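Local coordinates for protein bifunctional enzyme IspD/IspF (Campylobacter jejuni, PDB 1W55) that catalyses two steps of isoprenoid precursor biosynthesis, transferring the cytidylyl group of CTP to methylerythritol phosphate and, in a second domain, closing the cyclodiphosphate with release of CMP, at residues V100-N105 against Q146-S151; N188-T193 against K199-P204; L249-T254 against G264-L269. One frame throughout, in Å; residues are numbered along the deposited sequence.

Contact 1. Residues V100-N105 against Q146-S151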
loop_
_atom_site.group_PDB
_atom_site.type_symbol
_atom_site.label_atom_id
_atom_site.label_comp_id
_atom_site.label_asym_id
_atom_site.label_seq_id
_atom_site.Cartn_x
_atom_site.Cartn_y
_atom_site.Cartn_z
ATOM N N VAL A 100 2.850 24.211 6.977
ATOM C CA VAL A 100 2.634 23.170 7.979
ATOM C C VAL A 100 3.703 22.087 8.019
ATOM O O VAL A 100 4.106 21.672 9.100
ATOM C CB VAL A 100 1.227 22.534 7.843
ATOM C CG1 VAL A 100 0.940 21.652 9.023
ATOM C CG2 VAL A 100 0.179 23.608 7.768
ATOM N N LEU A 101 4.169 21.656 6.853
ATOM C CA LEU A 101 5.029 20.477 6.749
ATOM C C LEU A 101 6.522 20.776 6.570
ATOM O O LEU A 101 7.243 19.990 5.939
ATOM C CB LEU A 101 4.558 19.591 5.595
ATOM C CG LEU A 101 3.160 18.955 5.658
ATOM C CD1 LEU A 101 2.888 18.171 4.373
ATOM C CD2 LEU A 101 2.991 18.065 6.881
ATOM N N VAL A 102 6.980 21.893 7.123
ATOM C CA VAL A 102 8.393 22.266 7.068
ATOM C C VAL A 102 9.247 21.116 7.595
ATOM O O VAL A 102 9.017 20.627 8.702
ATOM C CB VAL A 102 8.682 23.551 7.889
ATOM C CG1 VAL A 102 10.175 23.798 7.965
ATOM C CG2 VAL A 102 7.970 24.764 7.274
ATOM N N SER A 103 10.217 20.688 6.788
ATOM C CA SER A 103 11.066 19.535 7.106
ATOM C C SER A 103 12.237 19.884 8.020
ATOM O O SER A 103 12.700 21.030 8.052
ATOM C CB SER A 103 11.609 18.913 5.816
ATOM O OG SER A 103 12.775 19.602 5.392
ATOM N N LYS A 104 12.720 18.879 8.745
ATOM C CA LYS A 104 13.912 19.003 9.589
ATOM C C LYS A 104 15.138 19.377 8.755
ATOM O O LYS A 104 16.048 20.088 9.214
ATOM C CB LYS A 104 14.156 17.680 10.327
ATOM C CG LYS A 104 15.440 17.613 11.144
ATOM C CD LYS A 104 15.494 18.679 12.219
ATOM C CE LYS A 104 16.721 18.490 13.088
ATOM N NZ LYS A 104 16.344 18.648 14.516
ATOM N N ASN A 105 15.134 18.887 7.525
ATOM C CA ASN A 105 16.169 19.152 6.545
ATOM C C ASN A 105 16.326 20.647 6.266
ATOM O O ASN A 105 17.431 21.186 6.372
ATOM C CB ASN A 105 15.809 18.409 5.264
ATOM C CG ASN A 105 16.962 18.293 4.315
ATOM O OD1 ASN A 105 17.217 19.199 3.521
ATOM N ND2 ASN A 105 17.656 17.156 4.364
ATOM N N GLN A 146 10.072 31.923 1.296
ATOM C CA GLN A 146 9.342 31.050 2.191
ATOM C C GLN A 146 9.784 31.357 3.617
ATOM O O GLN A 146 10.582 32.269 3.862
ATOM C CB GLN A 146 9.611 29.575 1.847
ATOM C CG GLN A 146 9.148 29.120 0.454
ATOM C CD GLN A 146 9.312 27.609 0.253
ATOM O OE1 GLN A 146 10.376 27.048 0.546
ATOM N NE2 GLN A 146 8.255 26.949 -0.228
ATOM N N THR A 147 9.285 30.541 4.527
ATOM C CA THR A 147 9.460 30.660 5.967
ATOM C C THR A 147 9.729 29.173 6.359
ATOM O O THR A 147 9.345 28.295 5.572
ATOM C CB THR A 147 8.101 31.244 6.469
ATOM O OG1 THR A 147 8.239 32.619 6.870
ATOM C CG2 THR A 147 7.534 30.546 7.616
ATOM N N PRO A 148 10.385 28.829 7.484
ATOM C CA PRO A 148 10.880 29.733 8.535
ATOM C C PRO A 148 12.024 30.658 8.126
ATOM O O PRO A 148 12.763 30.377 7.181
ATOM C CB PRO A 148 11.396 28.777 9.629
ATOM C CG PRO A 148 10.906 27.395 9.261
ATOM C CD PRO A 148 10.691 27.418 7.782
ATOM N N GLN A 149 12.144 31.772 8.841
ATOM C CA GLN A 149 13.203 32.737 8.594
ATOM C C GLN A 149 13.870 32.997 9.940
ATOM O O GLN A 149 13.186 33.136 10.952
ATOM C CB GLN A 149 12.628 34.029 8.002
ATOM C CG GLN A 149 11.932 33.859 6.646
ATOM C CD GLN A 149 11.412 35.164 6.038
ATOM O OE1 GLN A 149 10.709 35.932 6.696
ATOM N NE2 GLN A 149 11.731 35.395 4.765
ATOM N N ILE A 150 15.198 33.023 9.964
ATOM C CA ILE A 150 15.922 33.319 11.196
ATOM C C ILE A 150 16.556 34.699 11.090
ATOM O O ILE A 150 17.216 35.017 10.090
ATOM C CB ILE A 150 17.023 32.263 11.487
ATOM C CG1 ILE A 150 16.452 30.855 11.500
ATOM C CG2 ILE A 150 17.690 32.539 12.830
ATOM C CD1 ILE A 150 17.529 29.771 11.416
ATOM N N SER A 151 16.374 35.500 12.135
ATOM C CA SER A 151 16.901 36.853 12.162
ATOM C C SER A 151 17.566 37.112 13.496
ATOM O O SER A 151 17.252 36.456 14.499
ATOM C CB SER A 151 15.775 37.876 11.956
ATOM O OG SER A 151 15.130 37.685 10.717
#

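Contact 2. Residues N188-T193 against K199-P204. With C (cytidine-5'-monophosphate), chain D; EDO (1,2-ethanediol), chain F.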
loop_
_atom_site.group_PDB
_atom_site.type_symbol
_atom_site.label_atom_id
_atom_site.label_comp_id
_atom_site.label_asym_id
_atom_site.label_seq_id
_atom_site.Cartn_x
_atom_site.Cartn_y
_atom_site.Cartn_z
ATOM N N ASN A 188 7.464 21.286 0.581
ATOM C CA ASN A 188 6.864 21.039 1.894
ATOM C C ASN A 188 6.696 22.304 2.760
ATOM O O ASN A 188 6.023 22.269 3.795
ATOM C CB ASN A 188 7.699 20.010 2.667
ATOM C CG ASN A 188 7.094 18.598 2.639
ATOM O OD1 ASN A 188 6.277 18.265 1.770
ATOM N ND2 ASN A 188 7.507 17.762 3.596
ATOM N N ALA A 189 7.332 23.405 2.361
ATOM C CA ALA A 189 7.226 24.647 3.114
ATOM C C ALA A 189 6.222 25.615 2.486
ATOM O O ALA A 189 6.115 26.748 2.922
ATOM C CB ALA A 189 8.592 25.291 3.296
ATOM N N ARG A 190 5.490 25.158 1.469
ATOM C CA ARG A 190 4.419 25.938 0.854
ATOM C C ARG A 190 3.427 26.425 1.904
ATOM O O ARG A 190 3.179 25.741 2.896
ATOM C CB ARG A 190 3.658 25.122 -0.206
ATOM C CG ARG A 190 2.218 25.663 -0.491
ATOM C CD ARG A 190 1.331 24.819 -1.421
ATOM N NE ARG A 190 1.975 24.530 -2.702
ATOM C CZ ARG A 190 1.972 25.342 -3.759
ATOM N NH1 ARG A 190 1.353 26.518 -3.707
ATOM N NH2 ARG A 190 2.596 24.971 -4.873
ATOM N N LYS A 191 2.852 27.601 1.657
ATOM C CA LYS A 191 1.874 28.197 2.558
ATOM C C LYS A 191 0.452 27.875 2.110
ATOM O O LYS A 191 0.057 28.188 0.984
ATOM C CB LYS A 191 2.093 29.706 2.622
ATOM C CG LYS A 191 1.190 30.461 3.589
ATOM C CD LYS A 191 1.697 31.883 3.823
ATOM C CE LYS A 191 1.431 32.777 2.623
ATOM N NZ LYS A 191 2.261 34.023 2.644
ATOM N N LEU A 192 -0.312 27.234 2.987
ATOM C CA LEU A 192 -1.727 27.017 2.717
ATOM C C LEU A 192 -2.451 28.372 2.681
ATOM O O LEU A 192 -2.537 29.087 3.687
ATOM C CB LEU A 192 -2.339 26.051 3.735
ATOM C CG LEU A 192 -3.855 25.858 3.785
ATOM C CD1 LEU A 192 -4.401 25.295 2.484
ATOM C CD2 LEU A 192 -4.238 24.949 4.951
ATOM N N THR A 193 -2.923 28.734 1.495
ATOM C CA THR A 193 -3.544 30.039 1.278
ATOM C C THR A 193 -4.915 29.897 0.633
ATOM O O THR A 193 -5.887 30.502 1.086
ATOM C CB THR A 193 -2.624 30.927 0.411
ATOM O OG1 THR A 193 -1.418 31.198 1.127
ATOM C CG2 THR A 193 -3.240 32.322 0.206
ATOM N N LYS A 199 -4.804 19.920 -1.552
ATOM C CA LYS A 199 -4.422 18.759 -2.356
ATOM C C LYS A 199 -2.984 18.823 -2.866
ATOM O O LYS A 199 -2.466 17.822 -3.365
ATOM C CB LYS A 199 -5.385 18.577 -3.536
ATOM C CG LYS A 199 -6.562 17.652 -3.233
ATOM C CD LYS A 199 -7.744 17.911 -4.167
ATOM C CE LYS A 199 -9.052 17.394 -3.570
ATOM N NZ LYS A 199 -9.844 18.485 -2.924
ATOM N N LYS A 200 -2.346 19.987 -2.753
ATOM C CA LYS A 200 -0.942 20.135 -3.139
ATOM C C LYS A 200 -0.017 19.752 -1.996
ATOM O O LYS A 200 1.180 19.589 -2.194
ATOM C CB LYS A 200 -0.625 21.563 -3.607
ATOM C CG LYS A 200 -1.325 21.975 -4.899
ATOM C CD LYS A 200 -1.249 23.485 -5.128
ATOM C CE LYS A 200 -2.403 23.960 -6.015
ATOM N NZ LYS A 200 -2.043 25.154 -6.824
ATOM N N LEU A 201 -0.578 19.613 -0.799
ATOM C CA LEU A 201 0.195 19.207 0.374
ATOM C C LEU A 201 -0.210 17.814 0.870
ATOM O O LEU A 201 -1.357 17.396 0.727
ATOM C CB LEU A 201 0.037 20.238 1.491
ATOM C CG LEU A 201 0.645 21.618 1.226
ATOM C CD1 LEU A 201 -0.168 22.706 1.907
ATOM C CD2 LEU A 201 2.094 21.646 1.687
ATOM N N ASP A 202 0.740 17.100 1.455
ATOM C CA ASP A 202 0.479 15.748 1.947
ATOM C C ASP A 202 0.109 15.811 3.439
ATOM O O ASP A 202 0.793 15.246 4.295
ATOM C CB ASP A 202 1.695 14.839 1.671
ATOM C CG ASP A 202 1.429 13.366 1.983
ATOM O OD1 ASP A 202 0.292 12.878 1.750
ATOM O OD2 ASP A 202 2.313 12.618 2.467
ATOM N N LEU A 203 -0.973 16.525 3.736
ATOM C CA LEU A 203 -1.387 16.765 5.113
ATOM C C LEU A 203 -2.054 15.529 5.750
ATOM O O LEU A 203 -2.738 14.767 5.061
ATOM C CB LEU A 203 -2.316 17.984 5.171
ATOM C CG LEU A 203 -1.720 19.359 4.832
ATOM C CD1 LEU A 203 -2.796 20.432 4.794
ATOM C CD2 LEU A 203 -0.638 19.755 5.815
ATOM N N PRO A 204 -1.836 15.302 7.044
ATOM C CA PRO A 204 -2.514 14.193 7.740
ATOM C C PRO A 204 -4.014 14.479 7.823
ATOM O O PRO A 204 -4.391 15.581 8.199
ATOM C CB PRO A 204 -1.883 14.205 9.142
ATOM C CG PRO A 204 -0.652 15.043 9.020
ATOM C CD PRO A 204 -0.943 16.058 7.940
HETATM O OP3 C D . 0.126 35.156 4.048
HETATM P P C D . -0.230 36.238 5.039
HETATM O OP1 C D . -1.706 36.542 5.065
HETATM O OP2 C D . 0.687 37.439 5.018
HETATM O "O5'" C D . -0.024 35.545 6.480
HETATM C "C5'" C D . 1.231 35.030 6.897
HETATM C "C4'" C D . 1.144 34.551 8.346
HETATM O "O4'" C D . 1.021 35.651 9.256
HETATM C "C3'" C D . -0.047 33.645 8.594
HETATM O "O3'" C D . 0.427 32.531 9.327
HETATM C "C2'" C D . -1.001 34.463 9.437
HETATM O "O2'" C D . -1.754 33.673 10.350
HETATM C "C1'" C D . -0.064 35.422 10.154
HETATM N N1 C D . -0.739 36.685 10.448
HETATM C C2 C D . -0.708 37.169 11.767
HETATM O O2 C D . -0.105 36.523 12.667
HETATM N N3 C D . -1.331 38.333 12.041
HETATM C C4 C D . -1.994 39.025 11.076
HETATM N N4 C D . -2.621 40.191 11.383
HETATM C C5 C D . -2.035 38.555 9.767
HETATM C C6 C D . -1.387 37.362 9.475
HETATM C C1 EDO F . 6.029 35.173 4.028
HETATM O O1 EDO F . 4.871 34.374 3.833
HETATM C C2 EDO F . 7.124 34.718 3.087
HETATM O O2 EDO F . 6.601 34.635 1.781
HETATM O O HOH W 1 3.489 22.097 -2.057
#

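Contact 3. Residues L249-T254 against G264-L269. With C (cytidine-5'-monophosphate), chain C.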
loop_
_atom_site.group_PDB
_atom_site.type_symbol
_atom_site.label_atom_id
_atom_site.label_comp_id
_atom_site.label_asym_id
_atom_site.label_seq_id
_atom_site.Cartn_x
_atom_site.Cartn_y
_atom_site.Cartn_z
ATOM N N LEU A 249 -37.360 24.562 21.599
ATOM C CA LEU A 249 -36.664 23.560 20.805
ATOM C C LEU A 249 -35.359 24.135 20.226
ATOM O O LEU A 249 -34.278 23.592 20.458
ATOM C CB LEU A 249 -37.577 22.969 19.720
ATOM C CG LEU A 249 -36.985 21.761 18.982
ATOM C CD1 LEU A 249 -38.087 20.884 18.369
ATOM C CD2 LEU A 249 -35.971 22.190 17.917
ATOM N N ALA A 250 -35.465 25.230 19.480
ATOM C CA ALA A 250 -34.296 25.844 18.859
ATOM C C ALA A 250 -33.243 26.179 19.921
ATOM O O ALA A 250 -32.050 26.015 19.693
ATOM C CB ALA A 250 -34.700 27.102 18.070
ATOM N N HIS A 251 -33.699 26.621 21.088
ATOM C CA HIS A 251 -32.805 27.014 22.165
ATOM C C HIS A 251 -32.080 25.813 22.759
ATOM O O HIS A 251 -30.878 25.889 23.025
ATOM C CB HIS A 251 -33.577 27.796 23.237
ATOM C CG HIS A 251 -34.194 29.055 22.713
ATOM N ND1 HIS A 251 -35.286 29.655 23.301
ATOM C CD2 HIS A 251 -33.884 29.811 21.633
ATOM C CE1 HIS A 251 -35.619 30.731 22.611
ATOM N NE2 HIS A 251 -34.779 30.851 21.598
ATOM N N SER A 252 -32.804 24.704 22.931
ATOM C CA SER A 252 -32.204 23.480 23.453
ATOM C C SER A 252 -31.181 22.948 22.462
ATOM O O SER A 252 -30.084 22.547 22.843
ATOM C CB SER A 252 -33.278 22.423 23.724
ATOM O OG SER A 252 -32.690 21.184 24.081
ATOM N N LEU A 253 -31.543 22.961 21.184
ATOM C CA LEU A 253 -30.665 22.456 20.145
ATOM C C LEU A 253 -29.376 23.297 20.014
ATOM O O LEU A 253 -28.284 22.754 19.853
ATOM C CB LEU A 253 -31.411 22.391 18.820
ATOM C CG LEU A 253 -30.610 21.911 17.625
ATOM C CD1 LEU A 253 -29.925 20.542 17.907
ATOM C CD2 LEU A 253 -31.528 21.864 16.399
ATOM N N THR A 254 -29.515 24.615 20.087
ATOM C CA THR A 254 -28.365 25.515 20.118
ATOM C C THR A 254 -27.391 25.120 21.237
ATOM O O THR A 254 -26.189 25.039 21.018
ATOM C CB THR A 254 -28.862 26.952 20.324
ATOM O OG1 THR A 254 -29.750 27.330 19.234
ATOM C CG2 THR A 254 -27.697 27.924 20.260
ATOM N N GLY A 264 -19.554 26.729 25.225
ATOM C CA GLY A 264 -20.378 27.331 26.259
ATOM C C GLY A 264 -21.849 26.966 26.135
ATOM O O GLY A 264 -22.194 25.796 25.921
ATOM N N ASP A 265 -22.713 27.968 26.296
ATOM C CA ASP A 265 -24.158 27.801 26.116
ATOM C C ASP A 265 -24.801 29.051 25.508
ATOM O O ASP A 265 -24.112 30.038 25.222
ATOM C CB ASP A 265 -24.853 27.345 27.417
ATOM C CG ASP A 265 -24.770 28.370 28.536
ATOM O OD1 ASP A 265 -24.662 27.955 29.717
ATOM O OD2 ASP A 265 -24.824 29.605 28.342
ATOM N N ILE A 266 -26.112 29.005 25.308
ATOM C CA ILE A 266 -26.805 30.040 24.547
ATOM C C ILE A 266 -26.743 31.427 25.232
ATOM O O ILE A 266 -26.613 32.455 24.559
ATOM C CB ILE A 266 -28.248 29.593 24.188
ATOM C CG1 ILE A 266 -28.859 30.519 23.119
ATOM C CG2 ILE A 266 -29.121 29.470 25.440
ATOM C CD1 ILE A 266 -30.201 30.012 22.505
ATOM N N GLY A 267 -26.793 31.422 26.564
ATOM C CA GLY A 267 -26.699 32.624 27.367
ATOM C C GLY A 267 -25.348 33.301 27.317
ATOM O O GLY A 267 -25.278 34.514 27.465
ATOM N N GLU A 268 -24.281 32.525 27.118
ATOM C CA GLU A 268 -22.940 33.080 26.929
ATOM C C GLU A 268 -22.786 33.661 25.518
ATOM O O GLU A 268 -22.076 34.646 25.322
ATOM C CB GLU A 268 -21.858 32.014 27.172
ATOM C CG GLU A 268 -22.003 31.212 28.474
ATOM C CD GLU A 268 -21.668 32.021 29.727
ATOM O OE1 GLU A 268 -20.804 32.929 29.640
ATOM O OE2 GLU A 268 -22.270 31.755 30.798
ATOM N N LEU A 269 -23.446 33.046 24.536
ATOM C CA LEU A 269 -23.350 33.512 23.152
ATOM C C LEU A 269 -24.317 34.670 22.859
ATOM O O LEU A 269 -23.953 35.613 22.163
ATOM C CB LEU A 269 -23.559 32.356 22.159
ATOM C CG LEU A 269 -23.400 32.662 20.663
ATOM C CD1 LEU A 269 -22.020 33.258 20.343
ATOM C CD2 LEU A 269 -23.659 31.420 19.804
HETATM O OP3 C C . -32.357 29.922 30.010
HETATM P P C C . -32.372 30.697 31.293
HETATM O OP1 C C . -32.746 29.874 32.484
HETATM O OP2 C C . -33.173 31.961 31.169
HETATM O "O5'" C C . -30.850 31.133 31.534
HETATM C "C5'" C C . -30.178 32.023 30.654
HETATM C "C4'" C C . -28.669 31.806 30.749
HETATM O "O4'" C C . -28.178 32.011 32.083
HETATM C "C3'" C C . -28.199 30.398 30.384
HETATM O "O3'" C C . -28.011 30.236 28.981
HETATM C "C2'" C C . -26.888 30.271 31.142
HETATM O "O2'" C C . -25.857 30.933 30.414
HETATM C "C1'" C C . -27.083 31.126 32.374
HETATM N N1 C C . -27.339 30.418 33.653
HETATM C C2 C C . -26.298 30.240 34.590
HETATM O O2 C C . -25.145 30.636 34.318
HETATM N N3 C C . -26.530 29.633 35.784
HETATM C C4 C C . -27.768 29.182 36.096
HETATM N N4 C C . -28.009 28.574 37.290
HETATM C C5 C C . -28.802 29.335 35.182
HETATM C C6 C C . -28.569 29.971 33.962
#

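Contact 1. Residues V100-N105 against Q146-S151
The forked end of Val-102 meets the CD-CG edge of the Pro-148 ring inside the IspD domain, a cytidylyltransferase of the GT-A clan built on a mixed beta sheet. Val-102 comes from the loop just ahead of helix 104-111, while Pro-148 lies in the short link that leads into strand 149-152. The CA atoms of the two residues are 8.0 Å apart, and the valine methyls bridge the gap.

The valine directs its CB at the other segment, and both of its methyls take part. CG1 lies anti to the backbone N (chi1 172°), and it approaches the CD-CG side of the pyrrolidine, 3.7 Å from Pro-148 CD and 3.9 Å from Pro-148 CG. The second methyl, Val-102 CG2, comes within 3.8 Å of Pro-148 CD, and the fork of the valine thus spans that ring carbon. Only one residue on each side carries the apolar contact, which accounts for the small area it buries. The peptide bond before Pro-148 is cis, which folds the chain sharply between Thr-147 and the start of the strand.

Leu-41 of helix 33-42 packs on both Val-102 and Pro-148, and Met-93 and Ser-95 of strand 91-96 pack on the proline. Just beyond the valine, Ser-103 takes the N-cap position of helix 104-111, its OG bonded to Leu-106 N. Gln-149, next after the proline, hydrogen-bonds through its backbone to Val-94 and so begins the antiparallel pairing with strand 91-96.

No hydrogen bond crosses between the two segments, and the valine meets Thr-147 by van der Waals contact, Val-102 CG2 resting 4.2 Å from Thr-147 O.

Contact 2. Residues N188-T193 against K199-P204
The aliphatic chain of Lys-200 lies over one face of the Arg-190 guanidinium. The CD of Lys-200 sits over the centre of that face, 4.0 Å from Arg-190 CZ, and the two side chains cross obliquely. A bend at chi3 (-54°) turns the arginine head over the lysine, whose chain runs on extended. Two like charges therefore lie close, Arg-190 NH1 being 4.8 Å from Lys-200 NZ; the carboxylate of Glu-187 of the second subunit lies near both cations, in a salt bridge with Lys-200 and a long, weak ion pair with Arg-190 NH2.

The apolar contacts are made by Leu-201, which brings its CG to 4.2 Å from Arg-190 CD and its CD1 to 4.4 Å from Leu-192 CB. Both segments belong to the long loop that follows strand 180-184 in the IspD domain, and the chain doubles back on itself here close to the nucleotide site.

Polar links across the pair pass through water: one molecule, in the guanidinium plane, accepts from Arg-190 NE at 2.9 Å and donates weakly to Lys-200 O. Pointing away from 199-204, Lys-191, predicted to position methylerythritol phosphate, gives hydrogen bonds from NZ to OP3 of the bound CMP at 2.8 Å, to O1 of an ethanediol probably left from the crystallisation liquor, and to Ala-127 O of the second subunit.

Contact 3. Residues L249-T254 against G264-L269
The CMP-binding N-terminus of helix 266-269, in the IspF (YgbB-family) active site, packs on helix 248-260 through Ile-266, which meets His-251 and Thr-254. One methyl does most of the touching. With CG1 of Ile-266 anti to the backbone N (chi1 -167°), its CD1 reaches between the two neighbours, 3.8 Å from His-251 CD2 and 4.0 Å from Thr-254 CG2. The isoleucine lies obliquely to the histidine and crosses the threonine at about a right angle.

Thr-254 presents its methyl because its hydroxyl is engaged within the helix: Thr-254 OG1 donates to Ala-250 O at 2.7 Å. That carbonyl also accepts from Thr-254 N, the two donors arriving from opposite faces of its plane. His-251, a metal ligand by similarity, is hydrogen-bonded at NE2 to Ser-282 and at ND1 to His-219.

Asp-265 is the N-cap of the short helix. Asp-265 OD2 accepts from Glu-268 N at 3.2 Å, nearly along the C-O axis. The ribose O2' of CMP donates to the same Asp-265 OD2 at 2.7 Å, and O3' adds a weak bond. Gly-267 N adds a weak bond to O3', and Lys-318 of the third subunit forms salt bridges with Asp-265 and Glu-268.

A single carboxylate oxygen thus caps the helix and accepts from the ribose O2', with O3' only weakly bonded, while OD1 is held by the neighbouring subunit. Apolar packing of Ile-266 ties this ribose-binding helix start to the helix that carries the presumed metal ligand, consistent with the nucleotide and metal sites being held in a defined relation.

In the fold
The three contacts follow one another along the chain without overlap. Contacts 1 and 2 both lie in the IspD domain, their centres 13 Å apart, and they touch: Leu-101 meets Asn-188 and Asp-202, and Gln-146 packs against the backbone of Ala-189 and Arg-190. Together they join the loop before helix 104-111, the link into strand 149-152 and the loop after strand 180-184 near one nucleotide site. Contact 3 belongs to the IspF domain on the opposite side of the chain's centre, 42 Å from contact 1 and 36 Å from contact 2 between centres. The CMP sites near contacts 1 and 2 and at contact 3 are thus well separated, each drawing on a different neighbouring subunit of the hexamer.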